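Local coordinates for competence damage-inducible protein A (Enterobacter cloacae subsp. cloacae, PDB 5VU3) that is of uncharacterised function but belongs to the CinA family, whose C-terminal domains in other bacteria include nicotinamide mononucleotide deamidases, at residues A[20-25]-A[54-59]; A[130-135]-A[165-170]; A[143-148]-A[154-159]. One frame throughout, in Å; residues are numbered along the deposited sequence. Where two conformers were deposited one is given.

Contact 1. Residues A[20-25]-A[54-59]; sequences KLASRL and ADFYDV. With ACT (acetate ion), chain I.
Phe56 turns one face of its ring to helix 14-28 and takes Ala22 over it, a contact between that helix and the chain entering strand 57-63, in the alpha/beta sandwich of the CinA domain. The ring belongs to the last residue before strand 57-63, the outermost strand on that side of the sheet within the chain, and meets the helix where the chain leaves a short 3-10 segment. Ala22 CA lies 4.0 Å from the ring centroid and 18° off its normal, a CH-pi contact, while Ala22 CB leans toward the rim and comes within 3.4 Å of Phe56 CE2. One helical turn on, Leu25 crosses the Phe56 side chain at about a right angle. Its CD1 branch reaches Phe56 CD1 at 3.6 Å, obliquely to the ring, and the two CB atoms lie 4.0 Å apart. The phenyl group gets there by an uncommon first torsion for an aromatic residue (chi1 69°), with CG between the backbone N and the carbonyl carbon. The contact is wholly apolar and buried. Leu25, with Leu21 beside it, packs on Leu32 of the adjacent strand and on Leu168 near the C terminus, while Phe56 is joined to Leu32 through the backbone. Two residues further along, Asp58 hydrogen-bonds to Phe64 and Ser65 of the second subunit, so this edge of the domain faces the dimer partner. On the far side of the helix, both terminal nitrogens of Arg24, NH1 and NH2, make weak hydrogen bonds of 3.3 Å to the same O of an acetate, probably from the crystallisation liquor.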
ATOM      1  N   LYS A  20       6.990  11.432 -14.693  1.00 21.79           N
ATOM      2  CA  LYS A  20       8.396  11.385 -15.092  1.00 27.53           C
ATOM      3  C   LYS A  20       8.984  10.000 -14.849  1.00 26.54           C
ATOM      4  O   LYS A  20       9.695   9.450 -15.699  1.00 27.72           O
ATOM      5  CB  LYS A  20       9.198  12.432 -14.320  1.00 27.17           C
ATOM      6  CG  LYS A  20       9.248  13.820 -14.932  1.00 34.87           C
ATOM      7  CD  LYS A  20       9.572  14.852 -13.858  1.00 39.95           C
ATOM      8  CE  LYS A  20      10.434  15.986 -14.388  1.00 54.64           C
ATOM      9  NZ  LYS A  20      11.886  15.706 -14.190  1.00 61.18           N
ATOM     10  N   LEU A  21       8.708   9.434 -13.673  1.00 23.61           N
ATOM     11  CA  LEU A  21       9.264   8.136 -13.308  1.00 25.21           C
ATOM     12  C   LEU A  21       8.733   7.032 -14.213  1.00 25.83           C
ATOM     13  O   LEU A  21       9.494   6.162 -14.655  1.00 25.87           O
ATOM     14  CB  LEU A  21       8.943   7.848 -11.837  1.00 23.26           C
ATOM     15  CG  LEU A  21       9.404   6.523 -11.237  1.00 24.05           C
ATOM     16  CD1 LEU A  21      10.920   6.424 -11.292  1.00 24.31           C
ATOM     17  CD2 LEU A  21       8.906   6.409  -9.789  1.00 23.61           C
ATOM     18  N   ALA A  22       7.427   7.053 -14.498  1.00 25.33           N
ATOM     19  CA  ALA A  22       6.842   6.119 -15.454  1.00 22.55           C
ATOM     20  C   ALA A  22       7.591   6.134 -16.782  1.00 25.33           C
ATOM     21  O   ALA A  22       7.892   5.078 -17.351  1.00 28.81           O
ATOM     22  CB  ALA A  22       5.368   6.466 -15.679  1.00 22.83           C
ATOM     23  N   SER A  23       7.894   7.329 -17.295  1.00 27.61           N
ATOM     24  CA  SER A  23       8.609   7.434 -18.564  0.50 29.42           C
ATOM     25  C   SER A  23       9.976   6.768 -18.484  1.00 32.33           C
ATOM     26  O   SER A  23      10.346   5.975 -19.362  1.00 35.06           O
ATOM     27  CB  SER A  23       8.756   8.902 -18.966  0.50 31.12           C
ATOM     28  OG  SER A  23       7.604   9.363 -19.646  0.50 31.75           O
ATOM     29  N   ARG A  24      10.749   7.085 -17.438  1.00 29.22           N
ATOM     30  CA  ARG A  24      12.096   6.528 -17.317  1.00 33.92           C
ATOM     31  C   ARG A  24      12.054   5.011 -17.204  1.00 32.05           C
ATOM     32  O   ARG A  24      12.822   4.303 -17.865  1.00 30.08           O
ATOM     33  CB  ARG A  24      12.820   7.110 -16.103  1.00 36.63           C
ATOM     34  CG  ARG A  24      12.716   8.607 -15.926  1.00 43.12           C
ATOM     35  CD  ARG A  24      13.819   9.342 -16.659  1.00 51.57           C
ATOM     36  NE  ARG A  24      13.951  10.727 -16.205  1.00 57.16           N
ATOM     37  CZ  ARG A  24      13.044  11.677 -16.414  1.00 56.86           C
ATOM     38  NH1 ARG A  24      11.920  11.405 -17.069  1.00 54.17           N
ATOM     39  NH2 ARG A  24      13.261  12.907 -15.968  1.00 57.93           N
ATOM     40  N   LEU A  25      11.173   4.495 -16.346  1.00 25.56           N
ATOM     41  CA  LEU A  25      11.136   3.057 -16.112  1.00 27.02           C
ATOM     42  C   LEU A  25      10.661   2.309 -17.349  1.00 29.62           C
ATOM     43  O   LEU A  25      11.266   1.303 -17.745  1.00 31.85           O
ATOM     44  CB  LEU A  25      10.241   2.750 -14.915  1.00 23.23           C
ATOM     45  CG  LEU A  25      10.803   3.207 -13.569  1.00 23.40           C
ATOM     46  CD1 LEU A  25       9.770   3.039 -12.472  1.00 23.48           C
ATOM     47  CD2 LEU A  25      12.080   2.453 -13.240  1.00 29.79           C
ATOM     48  N   ALA A  54       0.409   0.047 -14.808  1.00 27.56           N
ATOM     49  CA  ALA A  54       0.487  -1.383 -15.088  1.00 30.84           C
ATOM     50  C   ALA A  54       1.764  -1.764 -15.814  1.00 31.64           C
ATOM     51  O   ALA A  54       2.163  -2.934 -15.769  1.00 31.39           O
ATOM     52  CB  ALA A  54      -0.719  -1.823 -15.917  1.00 33.52           C
ATOM     53  N   ASP A  55       2.412  -0.808 -16.475  1.00 28.41           N
ATOM     54  CA  ASP A  55       3.585  -1.062 -17.299  1.00 27.99           C
ATOM     55  C   ASP A  55       4.901  -1.004 -16.525  1.00 26.90           C
ATOM     56  O   ASP A  55       5.955  -1.281 -17.116  1.00 30.33           O
ATOM     57  CB  ASP A  55       3.632  -0.050 -18.451  1.00 29.91           C
ATOM     58  CG  ASP A  55       2.551  -0.293 -19.488  1.00 41.31           C
ATOM     59  OD1 ASP A  55       2.152  -1.463 -19.670  1.00 43.56           O
ATOM     60  OD2 ASP A  55       2.105   0.686 -20.129  1.00 43.68           O
ATOM     61  N   PHE A  56       4.882  -0.650 -15.238  1.00 23.74           N
ATOM     62  CA  PHE A  56       6.143  -0.506 -14.514  1.00 25.96           C
ATOM     63  C   PHE A  56       6.031  -0.782 -13.018  1.00 23.62           C
ATOM     64  O   PHE A  56       7.056  -0.914 -12.339  1.00 22.05           O
ATOM     65  CB  PHE A  56       6.727   0.900 -14.733  1.00 26.18           C
ATOM     66  CG  PHE A  56       5.939   2.008 -14.072  1.00 23.93           C
ATOM     67  CD1 PHE A  56       6.219   2.408 -12.771  1.00 23.97           C
ATOM     68  CD2 PHE A  56       4.923   2.654 -14.759  1.00 28.14           C
ATOM     69  CE1 PHE A  56       5.488   3.410 -12.162  1.00 24.77           C
ATOM     70  CE2 PHE A  56       4.195   3.666 -14.161  1.00 26.68           C
ATOM     71  CZ  PHE A  56       4.474   4.043 -12.867  1.00 24.50           C
ATOM     72  N   TYR A  57       4.815  -0.853 -12.477  1.00 18.77           N
ATOM     73  CA  TYR A  57       4.643  -1.033 -11.042  1.00 18.21           C
ATOM     74  C   TYR A  57       3.729  -2.221 -10.794  1.00 22.72           C
ATOM     75  O   TYR A  57       2.659  -2.327 -11.402  1.00 23.86           O
ATOM     76  CB  TYR A  57       4.081   0.236 -10.380  1.00 15.36           C
ATOM     77  CG  TYR A  57       4.009   0.175  -8.864  1.00 19.76           C
ATOM     78  CD1 TYR A  57       2.797   0.308  -8.206  1.00 21.41           C
ATOM     79  CD2 TYR A  57       5.156  -0.004  -8.092  1.00 16.64           C
ATOM     80  CE1 TYR A  57       2.717   0.252  -6.818  1.00 20.29           C
ATOM     81  CE2 TYR A  57       5.088  -0.064  -6.702  1.00 15.80           C
ATOM     82  CZ  TYR A  57       3.863   0.077  -6.073  1.00 23.01           C
ATOM     83  OH  TYR A  57       3.778   0.030  -4.697  1.00 21.56           O
ATOM     84  N   ASP A  58       4.162  -3.119  -9.910  1.00 20.55           N
ATOM     85  CA  ASP A  58       3.407  -4.330  -9.613  1.00 23.81           C
ATOM     86  C   ASP A  58       3.149  -4.443  -8.108  1.00 24.60           C
ATOM     87  O   ASP A  58       1.996  -4.340  -7.688  1.00 21.87           O
ATOM     88  CB  ASP A  58       4.150  -5.554 -10.153  1.00 22.09           C
ATOM     89  CG  ASP A  58       3.325  -6.828 -10.084  1.00 24.48           C
ATOM     90  OD1 ASP A  58       2.160  -6.774  -9.644  1.00 27.51           O
ATOM     91  OD2 ASP A  58       3.842  -7.895 -10.477  1.00 27.26           O
ATOM     92  N   VAL A  59       4.187  -4.608  -7.297  1.00 19.86           N
ATOM     93  CA  VAL A  59       4.040  -5.020  -5.905  1.00 20.08           C
ATOM     94  C   VAL A  59       4.342  -3.844  -4.990  1.00 19.70           C
ATOM     95  O   VAL A  59       5.364  -3.164  -5.148  1.00 19.48           O
ATOM     96  CB  VAL A  59       4.957  -6.208  -5.578  1.00 17.77           C
ATOM     97  CG1 VAL A  59       4.949  -6.495  -4.069  1.00 18.49           C
ATOM     98  CG2 VAL A  59       4.536  -7.430  -6.391  1.00 19.93           C
TER
HETATM   99  C   ACT I 201      10.444  14.870 -18.970  1.00 47.23           C
HETATM  100  O   ACT I 201      11.383  14.492 -18.216  1.00 46.95           O
HETATM  101  OXT ACT I 201      10.225  14.554 -20.172  1.00 50.56           O
HETATM  102  CH3 ACT I 201       9.431  15.864 -18.320  1.00 46.45           C

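Contact 2. Residues A[130-135]-A[165-170]; sequences FAWNIG and VTKLSG
The indole of Trp132 carries the side chain of Lys167 over one face, and the backbone carbonyl carbon of Phe130, two residues earlier, lies over the opposite face. Lys167 crosses the indole at about a right angle, CE lying 3.6 Å above the plane and displaced toward the rim. Its closest approach is from CE to Trp132 CE3, at 3.8 Å, and CD passes near CG. The lysine chain runs extended through chi3 and bends at chi4 (44°), which leaves NZ above the benzene half of the indole, 4.7 Å from the centroid of the six-membered ring and 19° off its normal. This is a cation-pi contact, in which the aromatic face probably helps to stabilise the ammonium charge. The polar end of the indole is occupied elsewhere, since NE1 gives its hydrogen bond to the carbonyl O of Ser160. Beside the indole, Ile134 sends CD1 to Lys167 CB at 3.8 Å and to Leu168 CD2 at 4.1 Å, so this one methyl touches two successive residues. Just beyond them, Ser169 OG bonds back to Val165 O at 2.9 Å, from above the carbonyl plane. The contact lays the C-terminal end of helix 149-167 on strand 127-134, which runs between strands 106-112 and 137-144; Trp132 touches Ile108 and Ser141 on these neighbours, and on the strand's other side Ala131 and Asn133 face helix 88-101.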
ATOM      1  N   PHE A 130      15.621   6.214   3.959  1.00 16.98           N
ATOM      2  CA  PHE A 130      15.234   5.821   2.612  1.00 16.85           C
ATOM      3  C   PHE A 130      16.297   4.916   2.018  1.00 17.65           C
ATOM      4  O   PHE A 130      17.489   5.119   2.253  1.00 20.25           O
ATOM      5  CB  PHE A 130      15.066   7.054   1.703  1.00 17.37           C
ATOM      6  CG  PHE A 130      14.021   8.019   2.179  1.00 17.17           C
ATOM      7  CD1 PHE A 130      14.320   8.970   3.135  1.00 17.83           C
ATOM      8  CD2 PHE A 130      12.735   7.973   1.662  1.00 14.57           C
ATOM      9  CE1 PHE A 130      13.348   9.860   3.578  1.00 18.15           C
ATOM     10  CE2 PHE A 130      11.764   8.851   2.100  1.00 17.99           C
ATOM     11  CZ  PHE A 130      12.070   9.799   3.050  1.00 17.77           C
ATOM     12  N   ALA A 131      15.867   3.922   1.245  1.00 18.69           N
ATOM     13  CA  ALA A 131      16.775   3.138   0.423  1.00 19.04           C
ATOM     14  C   ALA A 131      16.232   3.082  -0.998  1.00 18.73           C
ATOM     15  O   ALA A 131      15.029   2.885  -1.211  1.00 20.01           O
ATOM     16  CB  ALA A 131      16.971   1.710   0.970  1.00 17.63           C
ATOM     17  N   TRP A 132      17.125   3.266  -1.967  1.00 18.82           N
ATOM     18  CA  TRP A 132      16.815   3.050  -3.374  1.00 21.74           C
ATOM     19  C   TRP A 132      17.768   1.982  -3.889  1.00 21.87           C
ATOM     20  O   TRP A 132      18.984   2.190  -3.902  1.00 26.48           O
ATOM     21  CB  TRP A 132      16.953   4.338  -4.196  1.00 22.65           C
ATOM     22  CG  TRP A 132      16.137   5.524  -3.723  1.00 20.63           C
ATOM     23  CD1 TRP A 132      14.910   5.917  -4.188  1.00 20.41           C
ATOM     24  CD2 TRP A 132      16.507   6.481  -2.716  1.00 19.07           C
ATOM     25  NE1 TRP A 132      14.493   7.055  -3.525  1.00 19.54           N
ATOM     26  CE2 TRP A 132      15.460   7.424  -2.625  1.00 20.32           C
ATOM     27  CE3 TRP A 132      17.627   6.640  -1.892  1.00 21.63           C
ATOM     28  CZ2 TRP A 132      15.495   8.495  -1.731  1.00 19.83           C
ATOM     29  CZ3 TRP A 132      17.658   7.706  -1.006  1.00 23.22           C
ATOM     30  CH2 TRP A 132      16.603   8.621  -0.937  1.00 22.89           C
ATOM     31  N   ASN A 133      17.221   0.839  -4.283  1.00 27.04           N
ATOM     32  CA  ASN A 133      17.985  -0.254  -4.871  1.00 23.50           C
ATOM     33  C   ASN A 133      17.674  -0.267  -6.363  1.00 25.71           C
ATOM     34  O   ASN A 133      16.536  -0.537  -6.766  1.00 22.65           O
ATOM     35  CB  ASN A 133      17.637  -1.586  -4.203  1.00 21.69           C
ATOM     36  CG  ASN A 133      18.453  -2.743  -4.737  1.00 24.29           C
ATOM     37  OD1 ASN A 133      18.706  -2.831  -5.936  1.00 28.12           O
ATOM     38  ND2 ASN A 133      18.851  -3.658  -3.852  1.00 25.79           N
ATOM     39  N   ILE A 134      18.679   0.032  -7.177  1.00 26.38           N
ATOM     40  CA  ILE A 134      18.547   0.043  -8.626  1.00 27.54           C
ATOM     41  C   ILE A 134      19.425  -1.073  -9.167  1.00 28.16           C
ATOM     42  O   ILE A 134      20.656  -0.957  -9.173  1.00 28.57           O
ATOM     43  CB  ILE A 134      18.944   1.396  -9.230  1.00 27.07           C
ATOM     44  CG1 ILE A 134      17.936   2.481  -8.838  1.00 27.02           C
ATOM     45  CG2 ILE A 134      19.016   1.284 -10.735  1.00 31.54           C
ATOM     46  CD1 ILE A 134      18.434   3.896  -9.077  1.00 33.18           C
ATOM     47  N   GLY A 135      18.804  -2.158  -9.614  1.00 27.12           N
ATOM     48  CA  GLY A 135      19.564  -3.259 -10.191  1.00 31.26           C
ATOM     49  C   GLY A 135      20.572  -3.895  -9.254  1.00 32.26           C
ATOM     50  O   GLY A 135      21.564  -4.463  -9.720  1.00 32.90           O
ATOM     51  N   VAL A 165      13.754   9.701  -9.414  1.00 23.62           N
ATOM     52  CA  VAL A 165      13.735  10.297 -10.750  1.00 25.54           C
ATOM     53  C   VAL A 165      15.123  10.803 -11.118  1.00 31.91           C
ATOM     54  O   VAL A 165      15.634  10.543 -12.214  1.00 34.73           O
ATOM     55  CB  VAL A 165      12.685  11.421 -10.825  1.00 22.16           C
ATOM     56  CG1 VAL A 165      12.914  12.269 -12.070  1.00 28.08           C
ATOM     57  CG2 VAL A 165      11.284  10.826 -10.847  1.00 21.73           C
ATOM     58  N   THR A 166      15.758  11.527 -10.195  1.00 29.41           N
ATOM     59  CA  THR A 166      17.107  12.026 -10.433  1.00 31.75           C
ATOM     60  C   THR A 166      18.083  10.886 -10.683  1.00 33.67           C
ATOM     61  O   THR A 166      18.897  10.948 -11.611  1.00 40.95           O
ATOM     62  CB  THR A 166      17.569  12.864  -9.244  1.00 34.70           C
ATOM     63  OG1 THR A 166      16.693  13.986  -9.087  1.00 34.74           O
ATOM     64  CG2 THR A 166      18.994  13.363  -9.466  1.00 39.23           C
ATOM     65  N   LYS A 167      18.010   9.831  -9.866  1.00 31.71           N
ATOM     66  CA  LYS A 167      18.932   8.710 -10.014  1.00 38.95           C
ATOM     67  C   LYS A 167      18.773   8.003 -11.351  1.00 43.73           C
ATOM     68  O   LYS A 167      19.728   7.377 -11.824  1.00 48.23           O
ATOM     69  CB  LYS A 167      18.736   7.718  -8.867  1.00 37.31           C
ATOM     70  CG  LYS A 167      19.264   8.223  -7.526  1.00 36.89           C
ATOM     71  CD  LYS A 167      18.684   7.426  -6.370  1.00 33.61           C
ATOM     72  CE  LYS A 167      19.434   7.686  -5.075  1.00 35.20           C
ATOM     73  NZ  LYS A 167      19.726   9.127  -4.851  1.00 37.19           N
ATOM     74  N   LEU A 168      17.599   8.093 -11.976  1.00 39.52           N
ATOM     75  CA  LEU A 168      17.356   7.450 -13.260  1.00 45.65           C
ATOM     76  C   LEU A 168      17.470   8.402 -14.446  1.00 51.16           C
ATOM     77  O   LEU A 168      17.225   7.984 -15.581  1.00 57.42           O
ATOM     78  CB  LEU A 168      15.976   6.781 -13.268  1.00 38.17           C
ATOM     79  CG  LEU A 168      15.714   5.661 -12.259  1.00 33.08           C
ATOM     80  CD1 LEU A 168      14.232   5.347 -12.217  1.00 29.20           C
ATOM     81  CD2 LEU A 168      16.509   4.407 -12.620  1.00 38.02           C
ATOM     82  N   SER A 169      17.838   9.659 -14.221  1.00 53.78           N
ATOM     83  CA  SER A 169      18.018  10.625 -15.296  1.00 61.37           C
ATOM     84  C   SER A 169      19.498  10.744 -15.637  1.00 72.96           C
ATOM     85  O   SER A 169      20.356  10.692 -14.750  1.00 74.31           O
ATOM     86  CB  SER A 169      17.454  11.994 -14.906  1.00 59.36           C
ATOM     87  OG  SER A 169      16.051  11.934 -14.690  1.00 54.95           O
ATOM     88  N   GLY A 170      19.793  10.901 -16.923  1.00 82.79           N
ATOM     89  CA  GLY A 170      21.170  10.945 -17.385  1.00 92.09           C
ATOM     90  C   GLY A 170      21.725  12.342 -17.592  1.00100.24           C
ATOM     91  O   GLY A 170      21.891  13.109 -16.643  1.00 98.89           O
ATOM     92  OXT GLY A 170      22.035  12.744 -18.716  1.00108.44           O
TER

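Contact 3. Residues A[143-148]-A[154-159]; sequences VLFSGD and EKAVHY
From the last residues of strand 137-144 to Asp148, the backbone passes alongside the early turns of helix 149-167, nearest where the CA atoms of Phe145 and Lys155 lie 7.3 Å apart. Phe145 is sandwiched: Val143 CG1 lies over one face, and the backbone N of Ala156 over the opposite one, 4.0 Å above the ring plane. At the ring edge CZ meets Tyr159 CB. Lys155 runs antiparallel alongside the phenyl group, its CB 3.5 Å from Phe145 CD1, and a bend at chi3 (-99°) carries the chain on toward Ser146. There Lys155 NZ gives a hydrogen bond of 2.8 Å to Ser146 O, approaching well above the carbonyl plane, while Ser146 OG also lies 2.8 Å from NZ. The ammonium group thus ties the exposed turn back to the helix it leads into. Val143 and Tyr159 extend toward each other, and CG2 of the valine sits over the phenol face, 4.1 Å from its centroid and 29° off the normal, a CH-pi contact. The phenol OH is hydrogen-bonded to Ser141 OG, which probably helps to hold the ring against strand 137-144. Asp148 is the N-cap of the helix, closing a tight strand-to-helix connection. On the neighbouring strand 127-134, Phe130 touches Phe145, Ala156 and Tyr159, while the helix reaches helix 14-28 through His158, which packs on Val14 and Leu17.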
ATOM      1  N   VAL A 143      16.686  11.521   6.770  1.00 19.42           N
ATOM      2  CA  VAL A 143      16.088  12.847   6.644  1.00 19.20           C
ATOM      3  C   VAL A 143      15.246  13.151   7.873  1.00 20.93           C
ATOM      4  O   VAL A 143      14.580  12.264   8.420  1.00 25.19           O
ATOM      5  CB  VAL A 143      15.226  12.966   5.369  1.00 16.60           C
ATOM      6  CG1 VAL A 143      14.672  14.383   5.222  1.00 19.30           C
ATOM      7  CG2 VAL A 143      16.024  12.574   4.131  1.00 17.27           C
ATOM      8  N   LEU A 144      15.280  14.408   8.312  1.00 21.79           N
ATOM      9  CA  LEU A 144      14.367  14.908   9.327  1.00 18.70           C
ATOM     10  C   LEU A 144      13.369  15.840   8.655  1.00 18.48           C
ATOM     11  O   LEU A 144      13.766  16.872   8.104  1.00 19.32           O
ATOM     12  CB  LEU A 144      15.115  15.643  10.435  1.00 22.87           C
ATOM     13  CG  LEU A 144      14.188  16.326  11.438  1.00 27.07           C
ATOM     14  CD1 LEU A 144      13.504  15.274  12.298  1.00 26.87           C
ATOM     15  CD2 LEU A 144      14.951  17.313  12.312  1.00 26.89           C
ATOM     16  N   PHE A 145      12.088  15.480   8.710  1.00 16.37           N
ATOM     17  CA  PHE A 145      11.002  16.293   8.170  1.00 17.52           C
ATOM     18  C   PHE A 145      10.278  17.034   9.292  1.00 20.75           C
ATOM     19  O   PHE A 145      10.062  16.483  10.377  1.00 18.89           O
ATOM     20  CB  PHE A 145       9.991  15.426   7.421  1.00 15.49           C
ATOM     21  CG  PHE A 145      10.547  14.732   6.213  1.00 19.43           C
ATOM     22  CD1 PHE A 145      10.655  15.403   5.001  1.00 21.20           C
ATOM     23  CD2 PHE A 145      10.946  13.398   6.283  1.00 20.17           C
ATOM     24  CE1 PHE A 145      11.159  14.766   3.880  1.00 20.74           C
ATOM     25  CE2 PHE A 145      11.449  12.751   5.171  1.00 17.78           C
ATOM     26  CZ  PHE A 145      11.559  13.437   3.964  1.00 18.55           C
ATOM     27  N   SER A 146       9.866  18.269   9.014  1.00 20.26           N
ATOM     28  CA  SER A 146       9.097  19.042   9.981  1.00 21.47           C
ATOM     29  C   SER A 146       7.603  18.737   9.854  1.00 21.08           C
ATOM     30  O   SER A 146       7.135  18.182   8.856  1.00 21.35           O
ATOM     31  CB  SER A 146       9.333  20.544   9.785  1.00 20.38           C
ATOM     32  OG  SER A 146       8.741  20.993   8.573  1.00 23.97           O
ATOM     33  N   GLY A 147       6.860  19.097  10.900  1.00 22.39           N
ATOM     34  CA  GLY A 147       5.408  19.029  10.885  1.00 24.97           C
ATOM     35  C   GLY A 147       4.868  17.787  11.563  1.00 22.36           C
ATOM     36  O   GLY A 147       5.585  17.032  12.224  1.00 23.78           O
ATOM     37  N   ASP A 148       3.567  17.567  11.378  1.00 20.73           N
ATOM     38  CA  ASP A 148       2.906  16.435  12.013  1.00 24.53           C
ATOM     39  C   ASP A 148       2.988  15.207  11.103  1.00 22.95           C
ATOM     40  O   ASP A 148       3.607  15.243  10.035  1.00 21.58           O
ATOM     41  CB  ASP A 148       1.476  16.807  12.406  1.00 25.25           C
ATOM     42  CG  ASP A 148       0.554  17.027  11.214  1.00 31.33           C
ATOM     43  OD1 ASP A 148       0.910  16.712  10.053  1.00 30.30           O
ATOM     44  OD2 ASP A 148      -0.562  17.538  11.452  1.00 35.92           O
ATOM     45  N   GLU A 154       3.567  13.065   3.617  1.00 14.72           N
ATOM     46  CA  GLU A 154       3.496  13.781   2.345  1.00 15.85           C
ATOM     47  C   GLU A 154       4.890  14.086   1.812  1.00 20.86           C
ATOM     48  O   GLU A 154       5.211  13.802   0.652  1.00 17.65           O
ATOM     49  CB  GLU A 154       2.698  15.080   2.520  1.00 15.35           C
ATOM     50  CG  GLU A 154       2.620  15.952   1.251  1.00 20.84           C
ATOM     51  CD  GLU A 154       1.959  17.310   1.488  1.00 26.47           C
ATOM     52  OE1 GLU A 154       2.360  18.302   0.834  1.00 30.94           O
ATOM     53  OE2 GLU A 154       1.040  17.396   2.325  1.00 30.29           O
ATOM     54  N   LYS A 155       5.731  14.684   2.649  1.00 14.92           N
ATOM     55  CA  LYS A 155       7.059  15.079   2.197  1.00 16.07           C
ATOM     56  C   LYS A 155       7.940  13.865   1.927  1.00 18.99           C
ATOM     57  O   LYS A 155       8.736  13.878   0.979  1.00 19.82           O
ATOM     58  CB  LYS A 155       7.675  15.984   3.257  1.00 16.22           C
ATOM     59  CG  LYS A 155       6.841  17.226   3.578  1.00 20.83           C
ATOM     60  CD  LYS A 155       7.731  18.301   4.137  1.00 23.77           C
ATOM     61  CE  LYS A 155       7.548  18.214   5.666  1.00 24.61           C
ATOM     62  NZ  LYS A 155       7.749  19.450   6.453  1.00 20.90           N
ATOM     63  N   ALA A 156       7.786  12.805   2.724  1.00 15.86           N
ATOM     64  CA  ALA A 156       8.608  11.613   2.522  1.00 17.34           C
ATOM     65  C   ALA A 156       8.267  10.931   1.205  1.00 16.41           C
ATOM     66  O   ALA A 156       9.163  10.479   0.481  1.00 15.93           O
ATOM     67  CB  ALA A 156       8.435  10.645   3.688  1.00 18.79           C
ATOM     68  N   VAL A 157       6.977  10.850   0.877  1.00 16.67           N
ATOM     69  CA  VAL A 157       6.569  10.268  -0.399  1.00 17.64           C
ATOM     70  C   VAL A 157       7.163  11.061  -1.556  1.00 18.69           C
ATOM     71  O   VAL A 157       7.743  10.493  -2.490  1.00 16.72           O
ATOM     72  CB  VAL A 157       5.034  10.194  -0.486  1.00 17.56           C
ATOM     73  CG1 VAL A 157       4.589   9.906  -1.927  1.00 16.78           C
ATOM     74  CG2 VAL A 157       4.509   9.119   0.463  1.00 16.76           C
ATOM     75  N   HIS A 158       7.052  12.367  -1.495  1.00 17.29           N
ATOM     76  CA  HIS A 158       7.599  13.224  -2.529  1.00 18.03           C
ATOM     77  C   HIS A 158       9.096  13.065  -2.642  1.00 21.55           C
ATOM     78  O   HIS A 158       9.613  12.925  -3.683  1.00 19.07           O
ATOM     79  CB  HIS A 158       7.211  14.683  -2.295  1.00 18.81           C
ATOM     80  CG  HIS A 158       7.763  15.659  -3.292  1.00 19.78           C
ATOM     81  ND1 HIS A 158       9.055  16.098  -3.269  1.00 17.85           N
ATOM     82  CD2 HIS A 158       7.181  16.284  -4.335  1.00 17.70           C
ATOM     83  CE1 HIS A 158       9.242  16.959  -4.242  1.00 19.66           C
ATOM     84  NE2 HIS A 158       8.123  17.079  -4.911  1.00 21.60           N
ATOM     85  N   TYR A 159       9.760  13.077  -1.509  1.00 16.00           N
ATOM     86  CA  TYR A 159      11.215  12.977  -1.503  1.00 18.19           C
ATOM     87  C   TYR A 159      11.687  11.650  -2.100  1.00 16.88           C
ATOM     88  O   TYR A 159      12.632  11.628  -2.898  1.00 19.05           O
ATOM     89  CB  TYR A 159      11.739  13.164  -0.074  1.00 18.89           C
ATOM     90  CG  TYR A 159      13.221  12.909   0.105  1.00 22.66           C
ATOM     91  CD1 TYR A 159      14.151  13.936  -0.038  1.00 29.89           C
ATOM     92  CD2 TYR A 159      13.690  11.645   0.450  1.00 23.99           C
ATOM     93  CE1 TYR A 159      15.510  13.703   0.134  1.00 27.30           C
ATOM     94  CE2 TYR A 159      15.037  11.405   0.626  1.00 24.31           C
ATOM     95  CZ  TYR A 159      15.942  12.431   0.465  1.00 27.38           C
ATOM     96  OH  TYR A 159      17.281  12.173   0.642  1.00 31.44           O
TER

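In the fold
From the N terminus, contact 1 comes first: helix 14-28 meets the start of strand 57-63, closing a loop that holds strand 32-37 and helix 42-49. Contact 2 opens only after this loop is complete and joins strand 127-134 to the C-terminal end of helix 149-167. Contact 3 is nested inside it, joining the end of strand 137-144 to the earlier turns of that helix. Contacts 2 and 3 touch through Phe130 and Trp132, and contacts 1 and 2 through Leu168 and the Arg24–Ser169 pair. Contacts 1 and 3 do not touch, their centres about 23 Å apart on opposite sides of the chain's centre. Together they tie both terminal helices to the same sheet.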